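Local structure of putative phytoene/squalene synthase YisP (Bacillus subtilis subsp. subtilis, 3WE9) at residues L245-I248 / R249-H253; M203-E206 / Y207-E211; G19-V22 / G23-P27. The protein hydrolyses farnesyl diphosphate to farnesol and diphosphate, an activity involved in biofilm formation. All blocks are in the same frame, centred on the assembly; numbering follows the deposited sequence.

Contact 1: L245-I248 / R249-H253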
loop_
_atom_site.group_PDB
_atom_site.type_symbol
_atom_site.label_atom_id
_atom_site.label_comp_id
_atom_site.label_asym_id
_atom_site.label_seq_id
_atom_site.Cartn_x
_atom_site.Cartn_y
_atom_site.Cartn_z
ATOM N N LEU A 245 -1.290 9.810 7.840
ATOM C CA LEU A 245 -0.505 9.881 9.069
ATOM C C LEU A 245 -0.836 11.155 9.844
ATOM O O LEU A 245 -0.927 11.145 11.076
ATOM C CB LEU A 245 0.992 9.843 8.746
ATOM C CG LEU A 245 1.492 8.513 8.167
ATOM C CD1 LEU A 245 2.925 8.652 7.696
ATOM C CD2 LEU A 245 1.365 7.421 9.225
ATOM N N GLU A 246 -1.019 12.258 9.125
ATOM C CA GLU A 246 -1.350 13.517 9.786
ATOM C C GLU A 246 -2.739 13.452 10.430
ATOM O O GLU A 246 -2.940 13.964 11.535
ATOM C CB GLU A 246 -1.273 14.674 8.785
ATOM C CG GLU A 246 0.126 14.900 8.223
ATOM C CD GLU A 246 1.121 15.417 9.264
ATOM O OE1 GLU A 246 1.326 14.748 10.305
ATOM O OE2 GLU A 246 1.704 16.502 9.037
ATOM N N LYS A 247 -3.688 12.805 9.758
ATOM C CA LYS A 247 -5.043 12.682 10.291
ATOM C C LYS A 247 -5.032 11.867 11.579
ATOM O O LYS A 247 -5.703 12.206 12.559
ATOM C CB LYS A 247 -5.974 12.010 9.272
ATOM C CG LYS A 247 -7.430 11.928 9.746
ATOM C CD LYS A 247 -8.370 11.364 8.686
ATOM C CE LYS A 247 -9.815 11.365 9.191
ATOM N NZ LYS A 247 -10.784 10.871 8.174
ATOM N N ILE A 248 -4.271 10.780 11.568
ATOM C CA ILE A 248 -4.166 9.920 12.739
ATOM C C ILE A 248 -3.635 10.742 13.915
ATOM O O ILE A 248 -4.144 10.644 15.033
ATOM C CB ILE A 248 -3.224 8.718 12.452
ATOM C CG1 ILE A 248 -3.843 7.843 11.351
ATOM C CG2 ILE A 248 -2.996 7.909 13.730
ATOM C CD1 ILE A 248 -2.955 6.701 10.864
ATOM N N ARG A 249 -2.621 11.560 13.658
ATOM C CA ARG A 249 -2.051 12.398 14.706
ATOM C C ARG A 249 -3.102 13.391 15.200
ATOM O O ARG A 249 -3.216 13.643 16.399
ATOM C CB ARG A 249 -0.829 13.151 14.180
ATOM C CG ARG A 249 0.375 12.254 13.947
ATOM C CD ARG A 249 1.528 13.002 13.289
ATOM N NE ARG A 249 2.687 12.131 13.123
ATOM C CZ ARG A 249 3.346 11.971 11.982
ATOM N NH1 ARG A 249 2.966 12.628 10.890
ATOM N NH2 ARG A 249 4.378 11.144 11.929
ATOM N N ALA A 250 -3.867 13.939 14.260
ATOM C CA ALA A 250 -4.919 14.905 14.561
ATOM C C ALA A 250 -6.034 14.274 15.383
ATOM O O ALA A 250 -6.724 14.951 16.149
ATOM C CB ALA A 250 -5.494 15.474 13.258
ATOM N N LYS A 251 -6.214 12.970 15.221
ATOM C CA LYS A 251 -7.252 12.272 15.955
ATOM C C LYS A 251 -6.702 11.500 17.143
ATOM O O LYS A 251 -7.227 10.453 17.520
ATOM C CB LYS A 251 -8.018 11.340 15.027
ATOM C CG LYS A 251 -8.668 12.045 13.843
ATOM C CD LYS A 251 -9.711 13.046 14.293
ATOM C CE LYS A 251 -10.383 13.709 13.100
ATOM N NZ LYS A 251 -11.394 14.708 13.544
ATOM N N GLN A 252 -5.616 12.022 17.703
ATOM C CA GLN A 252 -5.006 11.462 18.899
ATOM C C GLN A 252 -4.570 9.998 18.864
ATOM O O GLN A 252 -4.659 9.305 19.875
ATOM C CB GLN A 252 -5.959 11.679 20.076
ATOM C CG GLN A 252 -6.580 13.077 20.104
ATOM C CD GLN A 252 -5.552 14.181 19.935
ATOM O OE1 GLN A 252 -5.437 14.792 18.865
ATOM N NE2 GLN A 252 -4.791 14.441 20.991
ATOM N N HIS A 253 -4.107 9.530 17.712
ATOM C CA HIS A 253 -3.628 8.153 17.586
ATOM C C HIS A 253 -4.637 7.116 18.078
ATOM O O HIS A 253 -4.251 6.051 18.551
ATOM C CB HIS A 253 -2.327 7.987 18.381
ATOM C CG HIS A 253 -1.237 8.926 17.963
ATOM N ND1 HIS A 253 -1.089 10.185 18.505
ATOM C CD2 HIS A 253 -0.260 8.799 17.033
ATOM C CE1 HIS A 253 -0.066 10.794 17.929
ATOM N NE2 HIS A 253 0.453 9.974 17.031
#
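A Schellman motif ends helix 228-250 where Ile248 and Arg249 hand the chain over to His253: His253 N bonds back to Ile248 O at 2.9 Å, and Gln252 N reaches Arg249 O at 3.2 Å. Gln252, with its positive phi of 57°, is the C-prime residue that turns the backbone out of the helix. Ile248 O also takes a weak bond from Lys251 N, whose stronger bond, 2.8 Å long, goes to Lys247 O. Ile248 O lies over one face of the His253 imidazole, while NE2 of that ring is probably hydrogen-bonded to Glu206 of helix 199-221.

Leading into the cap, in this all-helical fold of the phytoene/squalene synthase family, Glu246 and Arg249 form an i to i+3 salt bridge. Arg249 NH1 donates to Glu246 OE1 at 2.7 Å, with an N-H...O angle of 149°. The Glu246 chain bends at chi2 (-68°), and its carboxylate stands almost perpendicular to the guanidinium; OE1 sits at the guanidinium edge, near its plane, and NH1 meets it from above the carboxylate plane. The extended chain of Arg249 passes Leu245, with Arg249 CG 3.3 Å from Leu245 O. The guanidinium is further gripped by Glu213 at NH1 and Glu206 at NE, both on helix 199-221. A leucine in place of Arg249 would probably leave this cluster of carboxylates without its shared positive partner and cut the charged tie between the two helices.

Lys247 turns to the other flank, where its NZ forms a salt bridge with Glu266 and a hydrogen bond with the carbonyl of Ala261.

Contact 2: M203-E206 / Y207-E211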
loop_
_atom_site.group_PDB
_atom_site.type_symbol
_atom_site.label_atom_id
_atom_site.label_comp_id
_atom_site.label_asym_id
_atom_site.label_seq_id
_atom_site.Cartn_x
_atom_site.Cartn_y
_atom_site.Cartn_z
ATOM N N MET A 203 4.808 7.312 21.357
ATOM C CA MET A 203 6.236 7.286 21.046
ATOM C C MET A 203 6.553 6.062 20.187
ATOM O O MET A 203 7.353 6.137 19.256
ATOM C CB MET A 203 7.070 7.249 22.328
ATOM C CG MET A 203 7.095 8.582 23.051
ATOM S SD MET A 203 8.052 8.497 24.563
ATOM C CE MET A 203 9.706 8.832 23.931
ATOM N N THR A 204 5.914 4.940 20.509
ATOM C CA THR A 204 6.093 3.700 19.765
ATOM C C THR A 204 5.570 3.902 18.343
ATOM O O THR A 204 6.242 3.580 17.361
ATOM C CB THR A 204 5.308 2.543 20.427
ATOM O OG1 THR A 204 5.849 2.289 21.732
ATOM C CG2 THR A 204 5.392 1.265 19.570
ATOM N N TRP A 205 4.369 4.459 18.246
ATOM C CA TRP A 205 3.734 4.709 16.959
ATOM C C TRP A 205 4.558 5.677 16.108
ATOM O O TRP A 205 4.778 5.430 14.928
ATOM C CB TRP A 205 2.330 5.284 17.184
ATOM C CG TRP A 205 1.487 5.365 15.958
ATOM C CD1 TRP A 205 0.578 4.441 15.523
ATOM C CD2 TRP A 205 1.435 6.453 15.022
ATOM N NE1 TRP A 205 -0.044 4.888 14.378
ATOM C CE2 TRP A 205 0.464 6.116 14.048
ATOM C CE3 TRP A 205 2.112 7.673 14.913
ATOM C CZ2 TRP A 205 0.149 6.966 12.976
ATOM C CZ3 TRP A 205 1.797 8.524 13.842
ATOM C CH2 TRP A 205 0.825 8.161 12.891
ATOM N N GLU A 206 5.005 6.776 16.709
ATOM C CA GLU A 206 5.791 7.769 15.982
ATOM C C GLU A 206 7.153 7.225 15.541
ATOM O O GLU A 206 7.679 7.610 14.498
ATOM C CB GLU A 206 5.973 9.032 16.834
ATOM C CG GLU A 206 4.686 9.855 17.043
ATOM C CD GLU A 206 4.133 10.455 15.748
ATOM O OE1 GLU A 206 4.850 10.442 14.727
ATOM O OE2 GLU A 206 2.981 10.951 15.751
ATOM N N TYR A 207 7.716 6.319 16.329
ATOM C CA TYR A 207 9.010 5.734 15.986
ATOM C C TYR A 207 8.878 4.950 14.680
ATOM O O TYR A 207 9.764 5.003 13.824
ATOM C CB TYR A 207 9.496 4.812 17.109
ATOM C CG TYR A 207 10.956 4.418 16.998
ATOM C CD1 TYR A 207 11.968 5.314 17.349
ATOM C CD2 TYR A 207 11.325 3.150 16.555
ATOM C CE1 TYR A 207 13.316 4.953 17.264
ATOM C CE2 TYR A 207 12.668 2.776 16.464
ATOM C CZ TYR A 207 13.656 3.682 16.824
ATOM O OH TYR A 207 14.980 3.310 16.761
ATOM N N ILE A 208 7.768 4.228 14.533
ATOM C CA ILE A 208 7.503 3.447 13.328
ATOM C C ILE A 208 7.078 4.384 12.189
ATOM O O ILE A 208 7.466 4.189 11.035
ATOM C CB ILE A 208 6.387 2.391 13.586
ATOM C CG1 ILE A 208 6.823 1.453 14.719
ATOM C CG2 ILE A 208 6.097 1.583 12.314
ATOM C CD1 ILE A 208 5.724 0.523 15.212
ATOM N N ALA A 209 6.293 5.412 12.517
ATOM C CA ALA A 209 5.842 6.369 11.501
ATOM C C ALA A 209 7.053 7.103 10.897
ATOM O O ALA A 209 7.052 7.468 9.715
ATOM C CB ALA A 209 4.860 7.381 12.123
ATOM N N PHE A 210 8.079 7.313 11.716
ATOM C CA PHE A 210 9.304 7.980 11.269
ATOM C C PHE A 210 9.918 7.203 10.096
ATOM O O PHE A 210 10.361 7.793 9.105
ATOM C CB PHE A 210 10.310 8.065 12.423
ATOM C CG PHE A 210 11.533 8.870 12.102
ATOM C CD1 PHE A 210 11.552 10.246 12.308
ATOM C CD2 PHE A 210 12.662 8.257 11.569
ATOM C CE1 PHE A 210 12.678 11.003 11.988
ATOM C CE2 PHE A 210 13.797 9.006 11.242
ATOM C CZ PHE A 210 13.801 10.380 11.453
ATOM N N GLU A 211 9.956 5.879 10.223
ATOM C CA GLU A 211 10.481 5.013 9.171
ATOM C C GLU A 211 9.619 5.108 7.910
ATOM O O GLU A 211 10.131 5.248 6.801
ATOM C CB GLU A 211 10.503 3.561 9.659
ATOM C CG GLU A 211 11.558 3.285 10.720
ATOM C CD GLU A 211 12.913 2.947 10.115
ATOM O OE1 GLU A 211 13.190 3.387 8.979
ATOM O OE2 GLU A 211 13.703 2.238 10.779
#
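Trp205 and Ala209 meet one helical turn apart, joined by both backbone and side chain. Ala209 N donates to Trp205 O at 2.8 Å, and Ala209 CB lies 3.7 Å from Trp205 CZ3. This is an off-centre CH-pi contact: Ala209 CB is 4.2 Å from the centroid of the six-membered ring of Trp205. The indole gets there because its CG is anti to the backbone N (chi1 -170°), while its NE1 is satisfied by the carbonyl of Leu165.

The neighbouring carbonyls are used in the same i to i+4 sequence. Met203 O accepts from Tyr207 N, Thr204 O from Ile208 N in a longer bond of 3.3 Å, and Glu206 O from Phe210 N at 2.8 Å. Thr204 OG1 bonds back to the carbonyl of Ala200, which satisfies this buried hydroxyl within its own helix. The Glu206 chain bends at chi2, and its OE1 passes 4.0 Å from Ala209 CB; OE2 is satisfied by Arg249, on the last turn of helix 228-250, and by His253 just beyond it. Ile208 CG1 rests 3.4 Å from Thr204 O. The regular ladder marks an alpha-helix, from which Trp205 packs on helix 228-250 and Ile208 on helix 118-140 in the all-helical fold of the phytoene/squalene synthase family.

Contact 3: G19-V22 / G23-P27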
loop_
_atom_site.group_PDB
_atom_site.type_symbol
_atom_site.label_atom_id
_atom_site.label_comp_id
_atom_site.label_asym_id
_atom_site.label_seq_id
_atom_site.Cartn_x
_atom_site.Cartn_y
_atom_site.Cartn_z
ATOM N N GLY A 19 -11.549 -3.055 -11.107
ATOM C CA GLY A 19 -11.664 -1.662 -10.704
ATOM C C GLY A 19 -12.682 -1.437 -9.597
ATOM O O GLY A 19 -12.494 -0.573 -8.736
ATOM N N GLN A 20 -13.764 -2.212 -9.625
ATOM C CA GLN A 20 -14.817 -2.119 -8.615
ATOM C C GLN A 20 -14.216 -2.518 -7.269
ATOM O O GLN A 20 -14.444 -1.869 -6.250
ATOM C CB GLN A 20 -15.960 -3.078 -8.958
ATOM C CG GLN A 20 -16.452 -3.002 -10.396
ATOM C CD GLN A 20 -17.519 -1.946 -10.611
ATOM O OE1 GLN A 20 -17.317 -0.768 -10.313
ATOM N NE2 GLN A 20 -18.666 -2.366 -11.140
ATOM N N ILE A 21 -13.447 -3.601 -7.291
ATOM C CA ILE A 21 -12.777 -4.131 -6.107
ATOM C C ILE A 21 -11.834 -3.112 -5.477
ATOM O O ILE A 21 -11.993 -2.738 -4.314
ATOM C CB ILE A 21 -11.954 -5.397 -6.459
ATOM C CG1 ILE A 21 -12.897 -6.565 -6.764
ATOM C CG2 ILE A 21 -11.000 -5.743 -5.326
ATOM C CD1 ILE A 21 -12.182 -7.855 -7.126
ATOM N N VAL A 22 -10.845 -2.671 -6.247
ATOM C CA VAL A 22 -9.877 -1.707 -5.743
ATOM C C VAL A 22 -10.590 -0.447 -5.274
ATOM O O VAL A 22 -10.245 0.123 -4.243
ATOM C CB VAL A 22 -8.833 -1.333 -6.830
ATOM C CG1 VAL A 22 -7.825 -0.346 -6.263
ATOM C CG2 VAL A 22 -8.126 -2.591 -7.328
ATOM N N GLY A 23 -11.593 -0.019 -6.032
ATOM C CA GLY A 23 -12.324 1.177 -5.666
ATOM C C GLY A 23 -13.029 1.028 -4.332
ATOM O O GLY A 23 -13.242 2.007 -3.616
ATOM N N GLU A 24 -13.377 -0.208 -3.991
ATOM C CA GLU A 24 -14.075 -0.487 -2.745
ATOM C C GLU A 24 -13.148 -0.686 -1.553
ATOM O O GLU A 24 -13.406 -0.158 -0.470
ATOM C CB GLU A 24 -14.955 -1.728 -2.911
ATOM C CG GLU A 24 -15.848 -2.011 -1.716
ATOM C CD GLU A 24 -16.779 -3.182 -1.951
ATOM O OE1 GLU A 24 -17.484 -3.185 -2.986
ATOM O OE2 GLU A 24 -16.813 -4.097 -1.099
ATOM N N TYR A 25 -12.070 -1.436 -1.755
ATOM C CA TYR A 25 -11.133 -1.721 -0.674
ATOM C C TYR A 25 -9.902 -0.819 -0.575
ATOM O O TYR A 25 -9.072 -0.993 0.319
ATOM C CB TYR A 25 -10.702 -3.183 -0.767
ATOM C CG TYR A 25 -11.861 -4.143 -0.620
ATOM C CD1 TYR A 25 -12.539 -4.261 0.593
ATOM C CD2 TYR A 25 -12.298 -4.915 -1.697
ATOM C CE1 TYR A 25 -13.625 -5.125 0.733
ATOM C CE2 TYR A 25 -13.385 -5.782 -1.570
ATOM C CZ TYR A 25 -14.043 -5.880 -0.351
ATOM O OH TYR A 25 -15.119 -6.729 -0.215
ATOM N N ALA A 26 -9.782 0.143 -1.482
ATOM C CA ALA A 26 -8.645 1.063 -1.464
ATOM C C ALA A 26 -8.994 2.324 -2.245
ATOM O O ALA A 26 -8.341 2.658 -3.232
ATOM C CB ALA A 26 -7.413 0.391 -2.066
ATOM N N PRO A 27 -10.035 3.046 -1.800
ATOM C CA PRO A 27 -10.507 4.281 -2.435
ATOM C C PRO A 27 -9.396 5.287 -2.726
ATOM O O PRO A 27 -9.373 5.904 -3.788
ATOM C CB PRO A 27 -11.519 4.820 -1.426
ATOM C CG PRO A 27 -12.048 3.574 -0.789
ATOM C CD PRO A 27 -10.792 2.778 -0.565
#
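Ile21 and Tyr25 touch close to the C-terminal end of helix 6-25. Ile21 CG2 lies 3.9 Å from Tyr25 CD2, at the edge of the phenol and in its plane. With CG beside its own backbone N (chi1 -61°), the Tyr25 ring folds back along the helix, and Tyr25 CD2 comes 3.4 Å from Ile21 O. Tyr25 N bonds to Ile21 O nearly straight on, at 2.9 Å. A second backbone donor, Glu24 N, reaches the same oxygen from well above the carbonyl plane. Val22 is buried against Leu48 and Ser49 of helix 38-54, its CG1 4.3 Å from Ala26 CB in a looser apolar contact. Ile21 is only partly covered by that helix, and Tyr25 lies at the exposed margin although its ring stacks on His52.

The fit is closer along the backbone at Gly23. Gly23 N donates to Gly19 O at 2.9 Å, and a CB at this position would come to about 3.0 Å from Gly19 O, a tight approach.

The solvent side is slacker. Gln20 and Glu24 are both exposed there, and the weak bond from Glu24 N to Gln20 O joins them through the backbone, while Glu24 CD lies over one face of the Tyr25 ring, offset toward the rim. Ala26 N still bonds weakly to Val22 O at 2.8 Å, but Ala26 itself leaves helical geometry and takes the N-cap position before Pro27, making this a helix-to-helix junction in which helix 6-25 passes almost directly into helix 27-33.

In the fold
Contacts 1 and 2 lie on helices that follow each other in the chain, 228-250 and 199-221, with centres 12 Å apart. They meet directly: Glu206 OE2 lies 2.9 Å from Arg249 NE and 3.0 Å from His253 NE2, while Trp205 CZ2 packs 3.4 Å from Ile248 CG2 and the Trp205 and His253 rings meet edge to face. Through Trp205 on Leu165 and Ile248 on Ser166, both flank the chain just ahead of the DXXXD motif, which probably serves diphosphate binding through magnesium ions, as in relatives. Contact 3 is separate, its nearest atoms about 11 Å from contact 1 and about 18 Å from contact 2, across the chain's centre from the latter.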